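Local coordinates for protein EvdO2 (Micromonospora carbonacea, PDB 4XAB) that probably acts as a metal-dependent oxygenase of the phytanoyl-CoA dioxygenase family, carrying out an oxidative cyclization in orthosomycin biosynthesis, at residues A[89-92]-A[93-97]; A[134-137]-A[138-141]. One frame throughout, in Å; residues are numbered along the deposited sequence.

Contact 1: A[89-92]-A[93-97]; sequences PHFA and RCRSI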
ATOM      1  N   PRO A  89      19.380  -1.612   1.519  1.00 32.30           N
ATOM      2  CA  PRO A  89      19.193  -2.931   2.128  1.00 24.21           C
ATOM      3  C   PRO A  89      17.720  -3.236   2.399  1.00 22.18           C
ATOM      4  O   PRO A  89      17.346  -4.410   2.385  1.00 22.95           O
ATOM      5  CB  PRO A  89      19.986  -2.829   3.439  1.00 29.79           C
ATOM      6  CG  PRO A  89      21.056  -1.816   3.141  1.00 32.66           C
ATOM      7  CD  PRO A  89      20.386  -0.806   2.237  1.00 35.21           C
ATOM      8  N   HIS A  90      16.907  -2.209   2.651  1.00 22.23           N
ATOM      9  CA  HIS A  90      15.480  -2.413   2.913  1.00 21.43           C
ATOM     10  C   HIS A  90      14.791  -2.896   1.641  1.00 18.77           C
ATOM     11  O   HIS A  90      13.963  -3.803   1.682  1.00 19.75           O
ATOM     12  CB  HIS A  90      14.807  -1.133   3.431  1.00 23.74           C
ATOM     13  CG  HIS A  90      13.304  -1.207   3.457  1.00 20.83           C
ATOM     14  ND1 HIS A  90      12.520  -0.734   2.426  1.00 21.06           N
ATOM     15  CD2 HIS A  90      12.447  -1.718   4.376  1.00 19.83           C
ATOM     16  CE1 HIS A  90      11.245  -0.935   2.714  1.00 21.47           C
ATOM     17  NE2 HIS A  90      11.173  -1.533   3.889  1.00 20.56           N
ATOM     18  N   PHE A  91      15.138  -2.308   0.505  1.00 21.06           N
ATOM     19  CA  PHE A  91      14.558  -2.784  -0.745  1.00 22.62           C
ATOM     20  C   PHE A  91      14.923  -4.248  -0.978  1.00 21.49           C
ATOM     21  O   PHE A  91      14.062  -5.072  -1.297  1.00 20.91           O
ATOM     22  CB  PHE A  91      15.019  -1.952  -1.941  1.00 22.55           C
ATOM     23  CG  PHE A  91      14.638  -2.560  -3.266  1.00 19.78           C
ATOM     24  CD1 PHE A  91      13.381  -2.341  -3.806  1.00 26.26           C
ATOM     25  CD2 PHE A  91      15.536  -3.374  -3.962  1.00 23.91           C
ATOM     26  CE1 PHE A  91      13.026  -2.907  -5.017  1.00 30.19           C
ATOM     27  CE2 PHE A  91      15.175  -3.944  -5.164  1.00 28.50           C
ATOM     28  CZ  PHE A  91      13.927  -3.706  -5.693  1.00 27.85           C
ATOM     29  N   ALA A  92      16.204  -4.562  -0.818  1.00 22.33           N
ATOM     30  CA  ALA A  92      16.700  -5.901  -1.096  1.00 22.13           C
ATOM     31  C   ALA A  92      16.023  -6.913  -0.186  1.00 23.53           C
ATOM     32  O   ALA A  92      15.695  -8.025  -0.607  1.00 22.01           O
ATOM     33  CB  ALA A  92      18.213  -5.955  -0.923  1.00 24.37           C
ATOM     34  N   ARG A  93      15.829  -6.506   1.068  1.00 18.86           N
ATOM     35  CA  ARG A  93      15.205  -7.322   2.090  1.00 19.53           C
ATOM     36  C   ARG A  93      13.756  -7.600   1.700  1.00 16.66           C
ATOM     37  O   ARG A  93      13.270  -8.729   1.799  1.00 19.38           O
ATOM     38  CB  ARG A  93      15.287  -6.593   3.446  1.00 26.95           C
ATOM     39  CG  ARG A  93      14.924  -7.383   4.677  1.00 29.67           C
ATOM     40  CD  ARG A  93      15.131  -6.520   5.946  1.00 25.85           C
ATOM     41  NE  ARG A  93      16.470  -5.913   5.986  1.00 20.67           N
ATOM     42  CZ  ARG A  93      16.709  -4.605   6.095  1.00 24.30           C
ATOM     43  NH1 ARG A  93      15.702  -3.741   6.192  1.00 22.65           N
ATOM     44  NH2 ARG A  93      17.962  -4.155   6.108  1.00 24.40           N
ATOM     45  N   CYS A  94      13.076  -6.560   1.244  1.00 16.33           N
ATOM     46  CA  CYS A  94      11.687  -6.699   0.822  1.00 14.22           C
ATOM     47  C   CYS A  94      11.554  -7.567  -0.439  1.00 14.25           C
ATOM     48  O   CYS A  94      10.603  -8.344  -0.558  1.00 16.19           O
ATOM     49  CB  CYS A  94      11.069  -5.321   0.586  1.00 19.56           C
ATOM     50  SG  CYS A  94      10.726  -4.422   2.124  1.00 19.30           S
ATOM     51  N   ARG A  95      12.504  -7.442  -1.371  1.00 14.90           N
ATOM     52  CA  ARG A  95      12.457  -8.253  -2.595  1.00 16.51           C
ATOM     53  C   ARG A  95      12.606  -9.732  -2.231  1.00 18.18           C
ATOM     54  O   ARG A  95      11.941 -10.608  -2.799  1.00 18.83           O
ATOM     55  CB  ARG A  95      13.544  -7.812  -3.589  1.00 17.48           C
ATOM     56  CG  ARG A  95      13.472  -8.486  -4.965  1.00 21.43           C
ATOM     57  CD  ARG A  95      14.588  -7.978  -5.888  1.00 24.00           C
ATOM     58  NE  ARG A  95      15.893  -8.144  -5.252  1.00 33.64           N
ATOM     59  CZ  ARG A  95      17.004  -7.501  -5.603  1.00 35.24           C
ATOM     60  NH1 ARG A  95      16.990  -6.633  -6.603  1.00 35.20           N
ATOM     61  NH2 ARG A  95      18.132  -7.727  -4.938  1.00 43.53           N
ATOM     62  N   SER A  96      13.477 -10.009  -1.266  1.00 19.83           N
ATOM     63  CA  SER A  96      13.675 -11.376  -0.791  1.00 19.56           C
ATOM     64  C   SER A  96      12.421 -11.916  -0.120  1.00 22.51           C
ATOM     65  O   SER A  96      12.075 -13.079  -0.289  1.00 18.98           O
ATOM     66  CB  SER A  96      14.856 -11.445   0.176  1.00 25.60           C
ATOM     67  OG  SER A  96      16.035 -11.034  -0.491  1.00 38.14           O
ATOM     68  N   ILE A  97      11.741 -11.065   0.642  1.00 16.12           N
ATOM     69  CA  ILE A  97      10.495 -11.460   1.279  1.00 15.76           C
ATOM     70  C   ILE A  97       9.444 -11.774   0.211  1.00 14.94           C
ATOM     71  O   ILE A  97       8.746 -12.776   0.291  1.00 18.28           O
ATOM     72  CB  ILE A  97       9.969 -10.354   2.235  1.00 17.27           C
ATOM     73  CG1 ILE A  97      10.881 -10.253   3.466  1.00 23.24           C
ATOM     74  CG2 ILE A  97       8.547 -10.655   2.658  1.00 20.55           C
ATOM     75  CD1 ILE A  97      10.554  -9.083   4.390  1.00 23.51           C
TER
HETATM   76  O   HOH W   1      17.209  -9.299  -2.398  1.00 35.86           O
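Four successive i to i+4 hydrogen bonds join Pro89, His90, Phe91 and Ala92 to Arg93, Cys94, Arg95 and Ser96, marking the first turns of an alpha helix, and Arg95 N to Phe91 O is the shortest at 2.8 Å. The side chains one turn apart then meet their partners in different ways. Cys94 lays its sulfur over one face of the His90 imidazole, SG standing 3.7 Å from the ring centroid but shifted toward the rim, where NE2 is 3.4 Å from SG. The His90 side chain reaches this place with CG anti to the backbone N (chi1 169°), and NE2 is fixed by a hydrogen bond to Thr148. Phe91 and Arg95 meet differently: the ring edge at CE2 faces the flat side of the guanidinium, 3.5 Å from NH1, with the two planes 78° apart, so the aromatic face is not what the cation meets; Arg95 NE makes a salt bridge with Glu106. Arg93 folds back at chi3 (-51°), packing its guanidinium on the Pro89 backbone, over the carbonyl O; NH1 is held by Glu34 and Val29 O. A water donates to Ala92 O, 2.7 Å away, and accepts from Arg95 NH2. On the inner side of helix 89-102, His90 and Cys94 rest on Leu231 and Arg95 on Phe233 of strand 226-234, while Phe91 sets its ring edge-to-face with Phe111 of strand 110-118.

Contact 2: A[134-137]-A[138-141]; sequences YMDP and RWRR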
ATOM      1  N   TYR A 134      -7.849  -2.539  -9.961  1.00 14.58           N
ATOM      2  CA  TYR A 134      -7.230  -1.487 -10.764  1.00 17.47           C
ATOM      3  C   TYR A 134      -6.519  -2.031 -11.997  1.00 20.83           C
ATOM      4  O   TYR A 134      -6.037  -1.263 -12.825  1.00 18.10           O
ATOM      5  CB  TYR A 134      -6.216  -0.693  -9.930  1.00 15.58           C
ATOM      6  CG  TYR A 134      -6.836   0.237  -8.905  1.00 15.57           C
ATOM      7  CD1 TYR A 134      -7.206   1.530  -9.251  1.00 18.93           C
ATOM      8  CD2 TYR A 134      -7.048  -0.183  -7.605  1.00 17.22           C
ATOM      9  CE1 TYR A 134      -7.777   2.387  -8.308  1.00 19.95           C
ATOM     10  CE2 TYR A 134      -7.624   0.657  -6.662  1.00 17.48           C
ATOM     11  CZ  TYR A 134      -7.985   1.947  -7.027  1.00 16.65           C
ATOM     12  OH  TYR A 134      -8.549   2.802  -6.091  1.00 17.89           O
ATOM     13  N   MET A 135      -6.437  -3.348 -12.114  1.00 17.64           N
ATOM     14  CA  MET A 135      -5.594  -3.937 -13.144  1.00 13.86           C
ATOM     15  C   MET A 135      -6.384  -4.453 -14.337  1.00 16.68           C
ATOM     16  O   MET A 135      -7.542  -4.828 -14.200  1.00 15.74           O
ATOM     17  CB  MET A 135      -4.760  -5.054 -12.538  1.00 15.25           C
ATOM     18  CG  MET A 135      -3.864  -4.535 -11.443  1.00 15.92           C
ATOM     19  SD  MET A 135      -3.043  -5.906 -10.625  1.00 22.23           S
ATOM     20  CE  MET A 135      -1.825  -6.365 -11.834  1.00 26.15           C
ATOM     21  N   ASP A 136      -5.724  -4.484 -15.493  1.00 16.27           N
ATOM     22  CA  ASP A 136      -6.314  -4.946 -16.749  1.00 18.11           C
ATOM     23  C   ASP A 136      -6.709  -6.420 -16.652  1.00 19.85           C
ATOM     24  O   ASP A 136      -5.853  -7.267 -16.425  1.00 18.93           O
ATOM     25  CB  ASP A 136      -5.298  -4.727 -17.870  1.00 17.70           C
ATOM     26  CG  ASP A 136      -5.869  -4.919 -19.251  1.00 17.13           C
ATOM     27  OD1 ASP A 136      -6.838  -5.684 -19.427  1.00 17.38           O
ATOM     28  OD2 ASP A 136      -5.304  -4.302 -20.169  1.00 20.52           O
ATOM     29  N   PRO A 137      -8.004  -6.736 -16.829  1.00 16.54           N
ATOM     30  CA  PRO A 137      -8.438  -8.133 -16.651  1.00 20.86           C
ATOM     31  C   PRO A 137      -7.925  -9.059 -17.743  1.00 21.68           C
ATOM     32  O   PRO A 137      -8.047 -10.291 -17.645  1.00 18.10           O
ATOM     33  CB  PRO A 137      -9.970  -8.034 -16.692  1.00 18.92           C
ATOM     34  CG  PRO A 137     -10.243  -6.763 -17.467  1.00 20.49           C
ATOM     35  CD  PRO A 137      -9.134  -5.827 -17.099  1.00 18.03           C
ATOM     36  N   ARG A 138      -7.357  -8.472 -18.789  1.00 17.85           N
ATOM     37  CA  ARG A 138      -6.818  -9.260 -19.895  1.00 19.02           C
ATOM     38  C   ARG A 138      -5.459  -9.885 -19.581  1.00 19.23           C
ATOM     39  O   ARG A 138      -4.995 -10.772 -20.303  1.00 20.30           O
ATOM     40  CB  ARG A 138      -6.700  -8.393 -21.155  1.00 19.59           C
ATOM     41  CG  ARG A 138      -8.037  -7.934 -21.689  1.00 19.72           C
ATOM     42  CD  ARG A 138      -7.849  -6.971 -22.843  1.00 20.27           C
ATOM     43  NE  ARG A 138      -7.237  -5.703 -22.430  1.00 19.57           N
ATOM     44  CZ  ARG A 138      -6.990  -4.699 -23.273  1.00 20.00           C
ATOM     45  NH1 ARG A 138      -7.300  -4.824 -24.554  1.00 21.07           N
ATOM     46  NH2 ARG A 138      -6.438  -3.565 -22.832  1.00 19.45           N
ATOM     47  N   TRP A 139      -4.827  -9.433 -18.502  1.00 18.31           N
ATOM     48  CA  TRP A 139      -3.453  -9.820 -18.203  1.00 18.50           C
ATOM     49  C   TRP A 139      -3.298 -10.049 -16.707  1.00 17.62           C
ATOM     50  O   TRP A 139      -3.454  -9.123 -15.909  1.00 24.58           O
ATOM     51  CB  TRP A 139      -2.480  -8.743 -18.684  1.00 19.52           C
ATOM     52  CG  TRP A 139      -2.575  -8.570 -20.146  1.00 20.31           C
ATOM     53  CD1 TRP A 139      -3.297  -7.619 -20.828  1.00 19.48           C
ATOM     54  CD2 TRP A 139      -1.991  -9.420 -21.137  1.00 23.27           C
ATOM     55  NE1 TRP A 139      -3.163  -7.816 -22.188  1.00 20.67           N
ATOM     56  CE2 TRP A 139      -2.373  -8.916 -22.402  1.00 23.71           C
ATOM     57  CE3 TRP A 139      -1.155 -10.544 -21.081  1.00 21.66           C
ATOM     58  CZ2 TRP A 139      -1.960  -9.500 -23.591  1.00 22.94           C
ATOM     59  CZ3 TRP A 139      -0.755 -11.135 -22.275  1.00 23.05           C
ATOM     60  CH2 TRP A 139      -1.150 -10.607 -23.512  1.00 26.84           C
ATOM     61  N   ARG A 140      -2.985 -11.282 -16.333  1.00 21.79           N
ATOM     62  CA  ARG A 140      -2.939 -11.626 -14.921  1.00 21.73           C
ATOM     63  C   ARG A 140      -1.508 -11.557 -14.425  1.00 21.02           C
ATOM     64  O   ARG A 140      -0.591 -12.019 -15.085  1.00 19.57           O
ATOM     65  CB  ARG A 140      -3.536 -13.019 -14.690  1.00 29.01           C
ATOM     66  CG  ARG A 140      -3.661 -13.414 -13.217  1.00 40.35           C
ATOM     67  CD  ARG A 140      -4.296 -14.789 -13.062  1.00 50.97           C
ATOM     68  NE  ARG A 140      -4.306 -15.245 -11.670  1.00 63.40           N
ATOM     69  CZ  ARG A 140      -3.339 -15.972 -11.114  1.00 66.84           C
ATOM     70  NH1 ARG A 140      -2.276 -16.325 -11.828  1.00 68.19           N
ATOM     71  NH2 ARG A 140      -3.431 -16.346  -9.844  1.00 65.76           N
ATOM     72  N   ARG A 141      -1.309 -10.944 -13.264  1.00 20.13           N
ATOM     73  CA  ARG A 141       0.002 -10.962 -12.624  1.00 19.70           C
ATOM     74  C   ARG A 141      -0.177 -11.517 -11.226  1.00 20.08           C
ATOM     75  O   ARG A 141      -1.169 -11.203 -10.577  1.00 26.61           O
ATOM     76  CB  ARG A 141       0.608  -9.561 -12.530  1.00 20.49           C
ATOM     77  CG  ARG A 141       0.974  -8.897 -13.855  1.00 20.02           C
ATOM     78  CD  ARG A 141       1.427  -7.473 -13.548  1.00 29.93           C
ATOM     79  NE  ARG A 141       1.650  -6.662 -14.740  1.00 30.73           N
ATOM     80  CZ  ARG A 141       2.835  -6.486 -15.311  1.00 33.12           C
ATOM     81  NH1 ARG A 141       3.910  -7.092 -14.822  1.00 30.77           N
ATOM     82  NH2 ARG A 141       2.943  -5.717 -16.388  1.00 41.60           N
TER
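Asp136 turns its carboxylate toward Arg138 by holding CG opposite the backbone N (chi1 -169°), while Arg138, bent at chi3 (-67°), curls its guanidinium back to meet it. The result is an Asx turn combined with a type I beta turn from Asp136 to Trp139, at the entry to strand 139-149 of the double-stranded beta-helix. Two bonds define the motif: Arg138 N gives its hydrogen to Asp136 OD1 at 2.9 Å, approaching from above the carboxylate plane, and Trp139 N closes the turn on Asp136 O at 3.2 Å. The same OD1 uses its syn lone pair to accept from Arg138 NE, 3.0 Å away, in the guanidinium plane. Arg138 NH2 takes the other oxygen, OD2, also at 3.0 Å, so the salt bridge is two-pronged and side-on between groups only 28° from coplanar. One carboxylate thus serves both backbone and side chain of Arg138, although all this lies at the surface. Without the carboxylate, as with an alanine here, the Arg138 guanidinium would probably lose its anionic mate and be set free to turn, and Arg138 N would lose the acceptor that braces the bend. Trp139 presents its indole edge to the carboxylate, and Trp251 touches both Asp136 and Arg138. Flanking the turn, Met135 before it and Arg141 after it cross at about a right angle; the Arg141 guanidinium is anchored elsewhere, by Ser235 O and Glu110, and Met135 CE rests 3.8 Å from Arg141 CD.

Followed from the N terminus, contact 1 comes first, within the opening turns of helix 89-102. The chain then runs through strands 110-118 and 126-127 and past the nickel ligands His129 and Asp131 before contact 2 turns it into strand 139-149. Each contact is local and closes only a turn; they lie in series, neither nesting nor crossing, with centres about 25 Å apart and nearest atoms about 14 Å apart. The sheet connects them: strand 139-149 begins within contact 2 and later carries Thr148, the partner of His90, and it pairs with strand 226-234, on which the helix lies. The Met135 side chain of contact 2 is about 10 Å from the nickel ion.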